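Local coordinates for protein aminotransferase (Paracoccus denitrificans, PDB 4GRX) that probably catalyses pyridoxal-phosphate-dependent transfer of amino groups from amine donors to carbonyl acceptors, as an omega-aminotransferase of class III, at residues K152-T157 / D227-F232; A207-R212 / P245-Y250; C193-R198 / I381-G386. One frame throughout, in Å; residues are numbered along the deposited sequence.

Contact 1: residues K152-T157 / D227-F232; sequences KRKILT and DTIAGF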
# COMPACT_ATOMS: atom_id res chain seq x y z
N LYS A 152 -22.21 7.70 -11.17
CA LYS A 152 -21.15 8.72 -11.18
C LYS A 152 -19.81 8.13 -10.77
O LYS A 152 -19.37 8.32 -9.62
CB LYS A 152 -21.52 9.90 -10.29
CG LYS A 152 -20.75 11.18 -10.60
CD LYS A 152 -21.44 12.38 -9.95
CE LYS A 152 -20.55 13.61 -9.94
NZ LYS A 152 -20.58 14.37 -11.22
N ARG A 153 -19.17 7.44 -11.70
CA ARG A 153 -18.01 6.61 -11.38
C ARG A 153 -16.76 6.88 -12.20
O ARG A 153 -15.65 6.56 -11.74
CB ARG A 153 -18.39 5.15 -11.51
CG ARG A 153 -19.44 4.70 -10.51
CD ARG A 153 -19.76 3.24 -10.70
NE ARG A 153 -18.64 2.38 -10.38
CZ ARG A 153 -18.27 2.06 -9.14
NH1 ARG A 153 -18.93 2.53 -8.09
NH2 ARG A 153 -17.22 1.26 -8.94
N LYS A 154 -16.92 7.44 -13.40
CA LYS A 154 -15.77 7.66 -14.31
C LYS A 154 -14.69 8.55 -13.68
O LYS A 154 -15.01 9.43 -12.89
CB LYS A 154 -16.21 8.20 -15.68
CG LYS A 154 -17.03 7.22 -16.49
CD LYS A 154 -17.85 7.89 -17.58
CE LYS A 154 -18.84 6.91 -18.20
NZ LYS A 154 -19.84 7.56 -19.09
N ILE A 155 -13.43 8.30 -14.03
CA ILE A 155 -12.29 9.03 -13.48
C ILE A 155 -11.49 9.66 -14.62
O ILE A 155 -11.00 8.95 -15.52
CB ILE A 155 -11.37 8.12 -12.61
CG1 ILE A 155 -12.11 7.57 -11.39
CG2 ILE A 155 -10.11 8.84 -12.19
CD1 ILE A 155 -12.59 8.61 -10.39
N LEU A 156 -11.33 10.99 -14.56
CA LEU A 156 -10.55 11.73 -15.56
C LEU A 156 -9.13 11.99 -15.09
O LEU A 156 -8.92 12.52 -14.00
CB LEU A 156 -11.22 13.06 -15.89
CG LEU A 156 -12.74 13.07 -16.11
CD1 LEU A 156 -13.25 14.49 -16.35
CD2 LEU A 156 -13.13 12.18 -17.29
N THR A 157 -8.16 11.58 -15.91
CA THR A 157 -6.73 11.91 -15.72
C THR A 157 -6.11 12.36 -17.03
O THR A 157 -6.83 12.54 -18.02
CB THR A 157 -5.92 10.76 -15.07
OG1 THR A 157 -6.09 9.55 -15.81
CG2 THR A 157 -6.36 10.53 -13.63
N ASP A 227 -23.11 13.28 -14.93
CA ASP A 227 -23.67 12.33 -13.97
C ASP A 227 -22.96 11.00 -13.98
O ASP A 227 -23.26 10.15 -13.13
CB ASP A 227 -25.15 12.09 -14.21
CG ASP A 227 -26.00 13.28 -13.84
OD1 ASP A 227 -25.46 14.27 -13.29
OD2 ASP A 227 -27.23 13.24 -14.10
N THR A 228 -22.04 10.79 -14.92
CA THR A 228 -21.26 9.55 -14.94
C THR A 228 -19.79 9.75 -14.55
O THR A 228 -19.03 8.77 -14.48
CB THR A 228 -21.36 8.81 -16.30
OG1 THR A 228 -20.65 9.54 -17.31
CG2 THR A 228 -22.81 8.60 -16.72
N ILE A 229 -19.40 11.00 -14.27
CA ILE A 229 -18.00 11.30 -13.96
C ILE A 229 -17.80 11.66 -12.51
O ILE A 229 -18.37 12.64 -12.02
CB ILE A 229 -17.43 12.41 -14.87
CG1 ILE A 229 -17.38 11.92 -16.31
CG2 ILE A 229 -16.04 12.82 -14.40
CD1 ILE A 229 -17.61 13.02 -17.32
N ALA A 230 -16.95 10.89 -11.83
CA ALA A 230 -16.79 10.94 -10.38
C ALA A 230 -15.69 11.88 -9.92
O ALA A 230 -15.76 12.40 -8.79
CB ALA A 230 -16.54 9.55 -9.83
N GLY A 231 -14.69 12.10 -10.77
CA GLY A 231 -13.54 12.91 -10.39
C GLY A 231 -12.55 13.22 -11.49
O GLY A 231 -12.58 12.63 -12.57
N PHE A 232 -11.66 14.17 -11.19
CA PHE A 232 -10.56 14.60 -12.06
C PHE A 232 -9.32 14.71 -11.18
O PHE A 232 -9.28 15.49 -10.22
CB PHE A 232 -10.88 15.96 -12.68
CG PHE A 232 -9.74 16.59 -13.45
CD1 PHE A 232 -8.75 17.33 -12.81
CD2 PHE A 232 -9.67 16.46 -14.84
CE1 PHE A 232 -7.71 17.91 -13.52
CE2 PHE A 232 -8.64 17.04 -15.56
CZ PHE A 232 -7.64 17.76 -14.90
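T228 O receives two consecutive backbone donors from the neighbouring segment. K154 N reaches it at 2.7 Å in the carbonyl plane, whereas R153 N, 3.1 Å from T228 O, comes in from above that plane through a bond bent to 136°. Sharing is repeated one step on: K154 O takes A230 N at 2.6 Å and, only weakly, G231 N at 3.4 Å. A beta bulge lies here: the parallel register slips by one residue between the K154–I229 and I155–G231 bridges, and A230 is the extra residue, its methyl directed at the partner segment and touching I155 CD1. Regular pairing then resumes with an almost straight bond (172°) from L156 N to G231 O, 2.9 Å long. Strands 154-158 and 229-234 are neighbours in the seven-stranded mixed sheet of the large domain, the core of fold type I pyridoxal-phosphate enzymes; strand 188-191 pairs with the other edge of 154-158.

K152 runs extended until its last torsion (chi4 83°) turns NZ toward I229 O, 2.9 Å away; NZ also bonds to the carbonyls of A226 and D262. K154 lies alongside T228, pointing the same way, with NZ 2.8 Å from T228 OG1 and salt-bridged to E224; the one proton of T228 OG1 is shared between the backbone carbonyls of E224 and G225. A leucine in place of K154 would probably leave the E224 carboxylate without this countercharge and T228 OG1 with one partner fewer. On the same sheet face, L156 crosses I229 at about a right angle, CG against CG2 at 3.7 Å, while its CB meets the F232 ring obliquely. R153 makes a cation-pi interaction with W141 and gives NH1 to F181 O of the second subunit.

Contact 2: residues A207-R212 / P245-Y250; sequences AQFVAR and PPAKGY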
# COMPACT_ATOMS: atom_id res chain seq x y z
N ALA A 207 -1.63 29.95 -25.45
CA ALA A 207 -3.01 30.33 -25.06
C ALA A 207 -4.08 29.57 -25.86
O ALA A 207 -5.10 29.13 -25.31
CB ALA A 207 -3.22 31.83 -25.20
N GLN A 208 -3.83 29.41 -27.16
CA GLN A 208 -4.69 28.62 -28.03
C GLN A 208 -4.65 27.13 -27.66
O GLN A 208 -5.67 26.45 -27.68
CB GLN A 208 -4.31 28.81 -29.50
CG GLN A 208 -4.64 30.17 -30.09
CD GLN A 208 -3.91 30.42 -31.39
OE1 GLN A 208 -2.97 29.71 -31.74
NE2 GLN A 208 -4.33 31.44 -32.12
N PHE A 209 -3.47 26.65 -27.30
CA PHE A 209 -3.30 25.32 -26.77
C PHE A 209 -4.11 25.09 -25.49
O PHE A 209 -4.78 24.06 -25.36
CB PHE A 209 -1.82 25.03 -26.53
CG PHE A 209 -1.54 23.68 -25.95
CD1 PHE A 209 -1.74 22.53 -26.71
CD2 PHE A 209 -1.06 23.54 -24.65
CE1 PHE A 209 -1.46 21.27 -26.18
CE2 PHE A 209 -0.79 22.29 -24.11
CZ PHE A 209 -0.98 21.15 -24.88
N VAL A 210 -4.04 26.04 -24.54
CA VAL A 210 -4.77 25.92 -23.28
C VAL A 210 -6.28 25.97 -23.52
O VAL A 210 -7.04 25.23 -22.89
CB VAL A 210 -4.35 26.96 -22.22
CG1 VAL A 210 -5.37 27.03 -21.08
CG2 VAL A 210 -2.96 26.64 -21.68
N ALA A 211 -6.70 26.83 -24.45
CA ALA A 211 -8.11 26.87 -24.82
C ALA A 211 -8.60 25.56 -25.47
O ALA A 211 -9.73 25.13 -25.20
CB ALA A 211 -8.40 28.07 -25.71
N ARG A 212 -7.75 24.91 -26.27
CA ARG A 212 -8.10 23.63 -26.89
C ARG A 212 -8.29 22.56 -25.83
O ARG A 212 -9.21 21.75 -25.95
CB ARG A 212 -7.09 23.17 -27.95
CG ARG A 212 -7.33 21.76 -28.46
CD ARG A 212 -6.70 21.48 -29.83
NE ARG A 212 -5.24 21.67 -29.87
CZ ARG A 212 -4.33 20.77 -29.48
NH1 ARG A 212 -4.73 19.60 -29.01
NH2 ARG A 212 -3.02 21.05 -29.56
N PRO A 245 5.76 20.62 -16.59
CA PRO A 245 5.02 21.77 -16.04
C PRO A 245 3.84 22.06 -16.94
O PRO A 245 3.98 21.98 -18.16
CB PRO A 245 6.02 22.93 -16.13
CG PRO A 245 7.35 22.27 -16.19
CD PRO A 245 7.13 21.01 -16.99
N PRO A 246 2.69 22.42 -16.37
CA PRO A 246 1.52 22.67 -17.21
C PRO A 246 1.70 23.92 -18.06
O PRO A 246 2.40 24.85 -17.65
CB PRO A 246 0.40 22.89 -16.20
CG PRO A 246 1.09 23.39 -14.98
CD PRO A 246 2.45 22.76 -14.96
N ALA A 247 1.08 23.94 -19.23
CA ALA A 247 0.99 25.14 -20.05
C ALA A 247 0.35 26.27 -19.24
O ALA A 247 -0.52 26.02 -18.40
CB ALA A 247 0.17 24.86 -21.30
N LYS A 248 0.78 27.51 -19.49
CA LYS A 248 0.33 28.68 -18.71
C LYS A 248 -1.18 28.87 -18.72
O LYS A 248 -1.77 28.98 -19.79
CB LYS A 248 1.01 29.97 -19.18
CG LYS A 248 0.45 31.21 -18.48
CD LYS A 248 1.17 32.51 -18.81
CE LYS A 248 2.66 32.44 -18.47
NZ LYS A 248 2.92 32.00 -17.06
N GLY A 249 -1.79 28.91 -17.54
CA GLY A 249 -3.23 29.15 -17.40
C GLY A 249 -4.09 27.91 -17.54
O GLY A 249 -5.32 27.99 -17.58
N TYR A 250 -3.45 26.74 -17.58
CA TYR A 250 -4.18 25.48 -17.68
C TYR A 250 -5.19 25.28 -16.56
O TYR A 250 -6.38 25.07 -16.83
CB TYR A 250 -3.20 24.31 -17.70
CG TYR A 250 -3.80 22.93 -17.68
CD1 TYR A 250 -4.42 22.39 -18.81
CD2 TYR A 250 -3.70 22.12 -16.54
CE1 TYR A 250 -4.92 21.09 -18.82
CE2 TYR A 250 -4.21 20.83 -16.52
CZ TYR A 250 -4.81 20.31 -17.66
OH TYR A 250 -5.31 19.04 -17.66
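Y250 N donates to A247 O at 3.1 Å, closing the type II turn against which V210 of helix 206-224 packs. No hydrogen bond passes between the two segments; the two branches of V210 make most of the contact. Its CG1, anti to the backbone N (chi1 166°), reaches the far end of the turn, 3.6 Å from G249 O and also close to Y250 CA. The other branch, CG2, lies 3.6 Å from A247 CB and touches K248 O as well.

The arrangement joins a helix flank to a helix start: G249, whose positive phi (85°) suits the third turn position, is also the N-cap residue of helix 250-260, and V210 continues onto A253 in that helix. F209 adds a second apolar touch, presenting the CD2–CE2 edge of its ring to the A247 methyl, with CD2 3.8 Å from A247 CB and the methyl near the ring plane. R212 NH2, salt-bridged to E204, also lies at the edge of the F209 ring, in its plane. K248 N is bonded to the E206 carboxylate.

Contact 3: residues C193-R198 / I381-G386; sequences CPHYWR and IGEYRG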
# COMPACT_ATOMS: atom_id res chain seq x y z
N CYS A 193 -2.27 15.61 -22.55
CA CYS A 193 -1.29 16.10 -21.62
C CYS A 193 -0.94 17.57 -21.95
O CYS A 193 -0.61 17.87 -23.10
CB CYS A 193 -0.04 15.22 -21.71
SG CYS A 193 1.36 15.91 -20.82
N PRO A 194 -1.02 18.49 -20.95
CA PRO A 194 -0.77 19.92 -21.22
C PRO A 194 0.72 20.26 -21.41
O PRO A 194 1.22 21.22 -20.81
CB PRO A 194 -1.36 20.62 -19.98
CG PRO A 194 -1.32 19.59 -18.90
CD PRO A 194 -1.45 18.24 -19.56
N HIS A 195 1.39 19.49 -22.25
CA HIS A 195 2.79 19.68 -22.59
C HIS A 195 2.80 20.39 -23.91
O HIS A 195 2.64 19.78 -24.97
CB HIS A 195 3.47 18.32 -22.69
CG HIS A 195 4.98 18.39 -22.86
ND1 HIS A 195 5.73 17.28 -23.03
CD2 HIS A 195 5.86 19.47 -22.91
CE1 HIS A 195 7.02 17.63 -23.15
NE2 HIS A 195 7.10 18.96 -23.07
N TYR A 196 2.99 21.70 -23.84
CA TYR A 196 2.86 22.56 -25.01
C TYR A 196 3.86 22.21 -26.11
O TYR A 196 3.50 22.13 -27.28
CB TYR A 196 2.94 24.03 -24.58
CG TYR A 196 2.93 24.98 -25.73
CD1 TYR A 196 3.99 25.87 -25.95
CD2 TYR A 196 1.86 24.99 -26.63
CE1 TYR A 196 3.98 26.74 -27.04
CE2 TYR A 196 1.84 25.85 -27.71
CZ TYR A 196 2.90 26.72 -27.91
OH TYR A 196 2.86 27.56 -28.98
N TRP A 197 5.11 21.97 -25.73
CA TRP A 197 6.18 21.65 -26.67
C TRP A 197 5.90 20.40 -27.45
O TRP A 197 6.17 20.33 -28.64
CB TRP A 197 7.48 21.55 -25.90
CG TRP A 197 8.70 21.24 -26.75
CD1 TRP A 197 9.52 22.15 -27.40
CD2 TRP A 197 9.30 19.92 -27.02
NE1 TRP A 197 10.53 21.51 -28.05
CE2 TRP A 197 10.47 20.17 -27.87
CE3 TRP A 197 9.00 18.61 -26.67
CZ2 TRP A 197 11.28 19.15 -28.33
CZ3 TRP A 197 9.83 17.58 -27.15
CH2 TRP A 197 10.94 17.85 -27.95
N ARG A 198 5.34 19.38 -26.79
CA ARG A 198 5.06 18.13 -27.48
C ARG A 198 3.76 18.17 -28.28
O ARG A 198 3.73 17.75 -29.43
CB ARG A 198 5.07 16.94 -26.51
CG ARG A 198 4.71 15.61 -27.15
CD ARG A 198 5.42 14.41 -26.50
NE ARG A 198 6.76 14.23 -27.06
CZ ARG A 198 7.89 14.18 -26.35
NH1 ARG A 198 7.86 14.25 -25.01
NH2 ARG A 198 9.05 14.04 -26.99
N ILE A 381 19.47 17.73 -27.62
CA ILE A 381 18.50 18.06 -26.60
C ILE A 381 17.46 18.93 -27.27
O ILE A 381 17.79 19.95 -27.86
CB ILE A 381 19.14 18.84 -25.42
CG1 ILE A 381 20.19 17.99 -24.69
CG2 ILE A 381 18.06 19.36 -24.48
CD1 ILE A 381 19.79 16.55 -24.40
N GLY A 382 16.20 18.52 -27.17
CA GLY A 382 15.09 19.25 -27.78
C GLY A 382 14.67 20.45 -26.98
O GLY A 382 14.32 21.48 -27.54
N GLU A 383 14.70 20.31 -25.65
CA GLU A 383 14.28 21.36 -24.72
C GLU A 383 14.70 21.00 -23.31
O GLU A 383 15.02 19.84 -23.01
CB GLU A 383 12.75 21.56 -24.76
CG GLU A 383 11.95 20.50 -24.00
CD GLU A 383 10.51 20.88 -23.73
OE1 GLU A 383 10.13 22.05 -23.93
OE2 GLU A 383 9.73 20.00 -23.32
N TYR A 384 14.71 22.00 -22.43
CA TYR A 384 14.78 21.76 -21.00
C TYR A 384 13.49 22.33 -20.41
O TYR A 384 12.85 23.16 -21.04
CB TYR A 384 16.01 22.43 -20.37
CG TYR A 384 15.89 23.93 -20.25
CD1 TYR A 384 16.30 24.77 -21.29
CD2 TYR A 384 15.32 24.51 -19.11
CE1 TYR A 384 16.18 26.15 -21.19
CE2 TYR A 384 15.18 25.88 -19.00
CZ TYR A 384 15.62 26.69 -20.04
OH TYR A 384 15.49 28.05 -19.93
N ARG A 385 13.12 21.86 -19.22
CA ARG A 385 11.85 22.23 -18.59
C ARG A 385 11.83 21.81 -17.12
O ARG A 385 12.57 20.92 -16.70
CB ARG A 385 10.66 21.58 -19.32
CG ARG A 385 10.77 20.07 -19.43
CD ARG A 385 9.51 19.40 -19.97
NE ARG A 385 9.68 17.96 -19.79
CZ ARG A 385 10.11 17.11 -20.72
NH1 ARG A 385 10.38 17.53 -21.95
NH2 ARG A 385 10.27 15.84 -20.42
N GLY A 386 10.97 22.47 -16.36
CA GLY A 386 10.77 22.15 -14.96
C GLY A 386 10.65 23.40 -14.13
O GLY A 386 10.35 24.48 -14.64
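The E383 carboxylate lies flat over one face of the W197 indole, the planes 22° apart and its CD 3.5 Å from W197 CG, and meets the edge of the H195 imidazole nearly coplanar. This His–carboxylate hydrogen bond, its carboxylate stacked on an indole, joins H195, the N-cap of short helix 196-199 in the large domain, to strand 381-387, at the border of a three-stranded antiparallel sheet near the C terminus. The E383 chain slides past W197 in the opposite direction; its CG sits between the backbone N and the carbonyl carbon (chi1 78°), with CB over the five-membered ring in a CH-pi contact. The H195 ring carries R198 CB on one face, and R198 NH2 sits at the edge of the indole, which also has a cation-pi interaction with K402.

H195 NE2 gives a hydrogen bond of 2.8 Å to E383 OE2, exactly in the imidazole plane. R385 NH1 grips that oxygen from the anti side, through a 2.9 Å salt bridge to E383 OE2. Two donors on one oxygen would probably favour the charged carboxylate. R385 also bonds to E394 and the carbonyls of G242 and V243; its guanidinium face is met by H195 CE1, 3.6 Å from R385 NH1.

In the fold
Starting from the N terminus, the chain enters contact 1 at 152-157, contact 3 at 193-198 and contact 2 at 207-212, before any of them is closed. Contact 1 closes first, at 227-232, bringing two strands of the central sheet together; contact 2 follows at 245-250, setting helix 206-224 beside the start of helix 250-260. Contact 3 closes only at 381-386, a much longer loop that contains the whole of contact 2 and ties the large domain to the C-terminal sheet. Contact 1 crosses both others. Contacts 2 and 3 share an interface, where A247 N probably bonds to P194 O and F209 packs on P194 and Y196, while F232 touches Y250 between contacts 1 and 2.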